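Local coordinates for ABC transporter substrate-binding protein-branched chain amino acid transport (Streptococcus pneumoniae, PDB 4GNR) that binds isoleucine in the cleft between its two lobes and probably delivers branched-chain amino acids to an ABC transporter for uptake, at residues G18-Y23 / P82-A87; F124-Q129 / S154-G159. One frame throughout, in Å; residues are numbered along the deposited sequence. Where two conformers were deposited one is given.

Contact 1: residues G18-Y23 / P82-A87. With ILE (isoleucine), chain B.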
loop_
_atom_site.group_PDB
_atom_site.type_symbol
_atom_site.label_atom_id
_atom_site.label_comp_id
_atom_site.label_asym_id
_atom_site.label_seq_id
_atom_site.Cartn_x
_atom_site.Cartn_y
_atom_site.Cartn_z
ATOM N N GLY A 18 1.812 -15.644 -3.889
ATOM C CA GLY A 18 2.210 -15.724 -2.493
ATOM C C GLY A 18 1.254 -14.972 -1.567
ATOM O O GLY A 18 0.204 -14.507 -1.962
ATOM N N SER A 19 1.690 -14.798 -0.333
ATOM C CA SER A 19 0.868 -14.253 0.747
ATOM C C SER A 19 0.474 -12.813 0.632
ATOM O O SER A 19 -0.428 -12.391 1.343
ATOM C CB SER A 19 1.575 -14.450 2.092
ATOM O OG SER A 19 2.771 -13.693 2.138
ATOM N N LEU A 20 1.136 -12.089 -0.269
ATOM C CA LEU A 20 0.900 -10.640 -0.481
ATOM C C LEU A 20 0.408 -10.361 -1.893
ATOM O O LEU A 20 0.369 -9.209 -2.335
ATOM C CB LEU A 20 2.205 -9.871 -0.200
ATOM C CG LEU A 20 2.723 -10.076 1.235
ATOM C CD1 LEU A 20 4.176 -9.626 1.367
ATOM C CD2 LEU A 20 1.838 -9.397 2.289
ATOM N N ALA A 21 -0.037 -11.416 -2.578
ATOM C CA ALA A 21 -0.457 -11.344 -3.993
ATOM C C ALA A 21 -1.516 -10.308 -4.309
ATOM O O ALA A 21 -1.507 -9.732 -5.391
ATOM C CB ALA A 21 -0.935 -12.734 -4.463
ATOM N N ALA A 22 -2.467 -10.119 -3.400
ATOM C CA ALA A 22 -3.516 -9.152 -3.711
ATOM C C ALA A 22 -2.930 -7.763 -3.944
ATOM O O ALA A 22 -3.431 -6.999 -4.782
ATOM C CB ALA A 22 -4.575 -9.088 -2.611
ATOM N N TYR A 23 -1.902 -7.420 -3.190
ATOM C CA TYR A 23 -1.287 -6.095 -3.309
ATOM C C TYR A 23 -0.484 -5.974 -4.607
ATOM O O TYR A 23 -0.649 -5.015 -5.369
ATOM C CB TYR A 23 -0.382 -5.797 -2.113
ATOM C CG TYR A 23 -1.028 -5.962 -0.749
ATOM C CD1 TYR A 23 -2.278 -5.397 -0.445
ATOM C CD2 TYR A 23 -0.352 -6.627 0.258
ATOM C CE1 TYR A 23 -2.821 -5.501 0.826
ATOM C CE2 TYR A 23 -0.896 -6.748 1.535
ATOM C CZ TYR A 23 -2.124 -6.175 1.821
ATOM O OH TYR A 23 -2.635 -6.324 3.096
ATOM N N PRO A 82 9.006 -3.306 -5.328
ATOM C CA PRO A 82 7.856 -3.984 -4.739
ATOM C C PRO A 82 6.778 -3.132 -4.088
ATOM O O PRO A 82 6.936 -1.927 -3.876
ATOM C CB PRO A 82 8.497 -4.891 -3.659
ATOM C CG PRO A 82 9.915 -5.100 -4.146
ATOM C CD PRO A 82 10.271 -3.772 -4.733
ATOM N N ALA A 83 5.680 -3.795 -3.778
ATOM C CA ALA A 83 4.551 -3.162 -3.104
ATOM C C ALA A 83 4.740 -3.024 -1.584
ATOM O O ALA A 83 4.246 -2.071 -0.974
ATOM C CB ALA A 83 3.270 -3.977 -3.349
ATOM N N THR A 84 5.394 -4.011 -0.982
ATOM C CA THR A 84 5.459 -4.106 0.472
ATOM C C THR A 84 6.837 -3.729 1.011
ATOM O O THR A 84 7.848 -3.738 0.291
ATOM C CB THR A 84 4.994 -5.497 0.959
ATOM O OG1 THR A 84 5.924 -6.497 0.533
ATOM C CG2 THR A 84 3.572 -5.809 0.491
ATOM N N SER A 85 6.876 -3.416 2.302
ATOM C CA SER A 85 8.089 -2.870 2.890
ATOM C C SER A 85 9.250 -3.836 3.009
ATOM O O SER A 85 10.378 -3.469 2.720
ATOM C CB SER A 85 7.776 -2.210 4.237
ATOM O OG SER A 85 7.057 -0.998 4.070
ATOM N N GLY A 86 9.008 -5.050 3.474
ATOM C CA GLY A 86 10.110 -5.998 3.631
ATOM C C GLY A 86 10.796 -6.253 2.294
ATOM O O GLY A 86 12.024 -6.238 2.160
ATOM N N ALA A 87 9.981 -6.491 1.271
ATOM C CA ALA A 87 10.481 -6.750 -0.076
ATOM C C ALA A 87 11.222 -5.521 -0.631
ATOM O O ALA A 87 12.280 -5.673 -1.252
ATOM C CB ALA A 87 9.357 -7.163 -0.959
HETATM N N ILE B . 2.042 -0.394 3.250
HETATM C CA ILE B . 2.253 -1.867 3.330
HETATM C C ILE B . 3.750 -2.156 3.360
HETATM O O ILE B . 4.122 -3.344 3.454
HETATM C CB ILE B . 1.395 -2.670 2.305
HETATM C CG1 ILE B . 1.486 -2.068 0.922
HETATM C CG2 ILE B . -0.184 -2.808 2.680
HETATM C CD1 ILE B . 0.736 -2.879 -0.110
HETATM O OXT ILE B . 4.530 -1.181 3.328
#

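Contact 2: residues F124-Q129 / S154-G159. With ILE (isoleucine), chain B.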
loop_
_atom_site.group_PDB
_atom_site.type_symbol
_atom_site.label_atom_id
_atom_site.label_comp_id
_atom_site.label_asym_id
_atom_site.label_seq_id
_atom_site.Cartn_x
_atom_site.Cartn_y
_atom_site.Cartn_z
ATOM N N PHE A 124 2.351 7.422 2.056
ATOM C CA PHE A 124 2.576 7.882 3.412
ATOM C C PHE A 124 3.333 6.802 4.228
ATOM O O PHE A 124 3.665 5.731 3.718
ATOM C CB PHE A 124 1.239 8.328 4.049
ATOM C CG PHE A 124 0.091 7.354 3.820
ATOM C CD1 PHE A 124 -1.038 7.761 3.126
ATOM C CD2 PHE A 124 0.148 6.037 4.268
ATOM C CE1 PHE A 124 -2.099 6.876 2.897
ATOM C CE2 PHE A 124 -0.901 5.140 4.009
ATOM C CZ PHE A 124 -2.010 5.560 3.318
ATOM N N GLN A 125 3.598 7.094 5.499
ATOM C CA GLN A 125 4.372 6.203 6.380
ATOM C C GLN A 125 3.568 5.652 7.546
ATOM O O GLN A 125 2.474 6.150 7.893
ATOM C CB GLN A 125 5.675 6.875 6.874
ATOM C CG GLN A 125 6.815 6.916 5.846
ATOM C CD GLN A 125 6.493 7.729 4.615
ATOM O OE1 GLN A 125 6.155 8.914 4.707
ATOM N NE2 GLN A 125 6.634 7.126 3.454
ATOM N N ASP A 126 4.134 4.626 8.184
ATOM C CA ASP A 126 3.459 3.936 9.291
ATOM C C ASP A 126 3.253 4.808 10.515
ATOM O O ASP A 126 2.226 4.656 11.188
ATOM C CB ASP A 126 4.196 2.656 9.624
ATOM C CG ASP A 126 4.133 1.652 8.483
ATOM O OD1 ASP A 126 3.150 1.681 7.716
ATOM O OD2 ASP A 126 5.075 0.848 8.371
ATOM N N SER A 127 4.178 5.703 10.815
ATOM C CA SER A 127 3.989 6.589 11.968
ATOM C C SER A 127 2.705 7.414 11.775
ATOM O O SER A 127 1.857 7.506 12.670
ATOM C CB SER A 127 5.205 7.481 12.128
ATOM O OG SER A 127 5.435 8.201 10.937
ATOM N N PHE A 128 2.571 7.971 10.579
ATOM C CA PHE A 128 1.401 8.758 10.140
ATOM C C PHE A 128 0.139 7.888 10.295
ATOM O O PHE A 128 -0.873 8.351 10.838
ATOM C CB PHE A 128 1.703 9.182 8.689
ATOM C CG PHE A 128 0.571 9.741 7.852
ATOM C CD1 PHE A 128 0.478 11.090 7.568
ATOM C CD2 PHE A 128 -0.302 8.892 7.204
ATOM C CE1 PHE A 128 -0.500 11.563 6.697
ATOM C CE2 PHE A 128 -1.250 9.365 6.330
ATOM C CZ PHE A 128 -1.337 10.712 6.077
ATOM N N GLN A 129 0.181 6.625 9.839
ATOM C CA GLN A 129 -0.976 5.750 9.973
ATOM C C GLN A 129 -1.384 5.529 11.438
ATOM O O GLN A 129 -2.561 5.581 11.788
ATOM C CB GLN A 129 -0.773 4.397 9.301
ATOM C CG GLN A 129 -0.561 4.490 7.800
ATOM C CD GLN A 129 -0.809 3.152 7.128
ATOM O OE1 GLN A 129 -1.954 2.727 6.982
ATOM N NE2 GLN A 129 0.252 2.499 6.683
ATOM N N SER A 154 5.894 -8.932 11.676
ATOM C CA SER A 154 5.945 -7.832 10.733
ATOM C C SER A 154 6.430 -6.437 11.170
ATOM O O SER A 154 5.844 -5.832 12.046
ATOM C CB SER A 154 4.489 -7.670 10.258
ATOM O OG SER A 154 4.308 -6.533 9.448
ATOM N N ASP A 155 7.483 -5.921 10.540
ATOM C CA ASP A 155 7.983 -4.533 10.876
ATOM C C ASP A 155 6.899 -3.470 10.522
ATOM O O ASP A 155 6.791 -2.406 11.163
ATOM C CB ASP A 155 9.367 -4.170 10.280
ATOM C CG ASP A 155 10.522 -4.851 10.984
ATOM O OD1 ASP A 155 10.307 -5.463 12.050
ATOM O OD2 ASP A 155 11.655 -4.729 10.479
ATOM N N TYR A 156 6.118 -3.760 9.481
ATOM C CA TYR A 156 5.015 -2.902 9.064
ATOM C C TYR A 156 4.005 -2.777 10.207
ATOM O O TYR A 156 3.670 -1.671 10.674
ATOM C CB TYR A 156 4.357 -3.521 7.813
ATOM C CG TYR A 156 2.957 -3.016 7.523
ATOM C CD1 TYR A 156 2.755 -1.749 7.011
ATOM C CD2 TYR A 156 1.842 -3.810 7.748
ATOM C CE1 TYR A 156 1.508 -1.271 6.753
ATOM C CE2 TYR A 156 0.569 -3.341 7.506
ATOM C CZ TYR A 156 0.405 -2.070 7.001
ATOM O OH TYR A 156 -0.871 -1.616 6.759
ATOM N N ALA A 157 3.531 -3.933 10.648
ATOM C CA ALA A 157 2.516 -3.967 11.691
ATOM C C ALA A 157 3.050 -3.375 12.994
ATOM O O ALA A 157 2.387 -2.601 13.684
ATOM C CB ALA A 157 1.988 -5.381 11.884
ATOM N N LYS A 158 4.277 -3.754 13.324
ATOM C CA LYS A 158 4.905 -3.246 14.543
ATOM C C LYS A 158 5.112 -1.730 14.523
ATOM O O LYS A 158 4.986 -1.077 15.560
ATOM C CB LYS A 158 6.183 -4.008 14.870
ATOM C CG LYS A 158 5.863 -5.458 15.299
ATOM C CD LYS A 158 7.029 -6.322 15.703
ATOM C CE LYS A 158 7.933 -6.611 14.573
ATOM N NZ LYS A 158 8.992 -7.564 15.015
ATOM N N GLY A 159 5.377 -1.175 13.345
ATOM C CA GLY A 159 5.545 0.278 13.211
ATOM C C GLY A 159 4.233 1.022 13.455
ATOM O O GLY A 159 4.192 2.041 14.138
HETATM N N ILE B . 2.042 -0.394 3.250
HETATM C CA ILE B . 2.253 -1.867 3.330
HETATM C C ILE B . 3.750 -2.156 3.360
HETATM O O ILE B . 4.122 -3.344 3.454
HETATM C CB ILE B . 1.395 -2.670 2.305
HETATM C CG1 ILE B . 1.486 -2.068 0.922
HETATM C CG2 ILE B . -0.184 -2.808 2.680
HETATM C CD1 ILE B . 0.736 -2.879 -0.110
HETATM O OXT ILE B . 4.530 -1.181 3.328
HETATM O O HOH W 1 6.783 0.465 10.018
#

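Contact 1: residues G18-Y23 / P82-A87
On one wall of the isoleucine pocket, in the lobe built round the parallel sheet 48-55, 7-14, 78-80, 102-104 and 119-121, Tyr23 and Leu20 at the start of helix 21-40 pack on Ala83 and Thr84, just before helix 85-97. The contact is apolar, and no hydrogen bond crosses it. CB of Tyr23 lies 4.3 Å from CB of Ala83, and the Tyr23 ring approaches the methyl of Thr84 obliquely, CD2 to CG2 4.0 Å. Leu20 reaches the same threonine through one branch, its CD1 3.7 Å from Thr84 OG1. That hydroxyl sits between backbone N and carbonyl carbon (chi1 67°), which places CG2 near Tyr23 and Leu20; OG1 itself is hydrogen-bonded to Glu15.

The ligand leans on both segments. Its CD1 stands over one face of the Tyr23 ring, offset toward the rim and 3.6 Å from Tyr23 CG. Tyr23 OH is tied by hydrogen bonds to Gly230 O and Tyr206 N, which fixes the ring under the aliphatic tail. At the other end the carboxylate is gripped by one residue twice: Ser85 N donates to ligand O at 3.0 Å with an N-H...O angle of 157°, and Ser85 OG donates to OXT at 2.6 Å. The backbone donor belongs to the first turn of helix 85-97, so the helix N-terminus would be expected to stabilise the negative charge. Anchoring a ligand carboxylate at a helix start while an aromatic ring covers its side chain is in keeping with the amino acid pocket of a periplasmic-binding-protein fold.

Contact 2: residues F124-Q129 / S154-G159
Across the isoleucine pocket from the aliphatic tail of the ligand, Tyr156 in the first turn of helix 155-167 meets Asp126 and Gln129 from the first turn of helix 126-139. The tyrosine ring does most of the touching: Asp126 OD1 comes obliquely to within 3.5 Å of Tyr156 CE1, the carboxylate and ring planes 70° apart. Gln129 arrives at the ring edge, near its plane, NE2 to Tyr156 CE1 4.0 Å. With CG anti to the backbone N (chi1 161°), the ring of Tyr156 extends toward the ligand, whose CA lies 3.6 Å from Tyr156 CE1.

Polar partners hold these groups in place. A weak bond from Gln129 NE2 to Asp126 OD1, 3.2 Å long, joins the two side chains, and Thr108, itself a ligand partner, is hydrogen-bonded to OD1. Asp229, which also binds the ligand, is hydrogen-bonded to Tyr156 OH through its carboxylate and to Gln129 OE1 through its backbone N. In one of its two conformers Ser154, the N-cap of helix 155-167, accepts from Ala157 N through OG at 3.0 Å. Gly159 brings its backbone close to CB of Asp126. The two helices flank strand 145-151 in sequence; Gln129 and Phe124 rest on strand 248-252, while Ala157 packs on strand 145-151 of the same mixed sheet.

Overall arrangement
Contacts 1 and 2 meet the same isoleucine from different sides of the cleft. Their centres lie 15 Å apart and their nearest atoms about 5 Å, so the two do not touch and the ligand joins them. Residues 82-87 take the carboxylate and 18-23 the end of the aliphatic side chain, whereas 154-159 sets an aromatic ring beside the alpha carbon. Gly230 links the contacts, its O bonded to the hydroxyl of Tyr23 and its N to that of Tyr156, and Thr108, Ser106, Asp229 and Tyr205 complete the hydrogen bonding of the ligand. The arrangement is consistent with closure of a two-lobed binding protein round its amino acid.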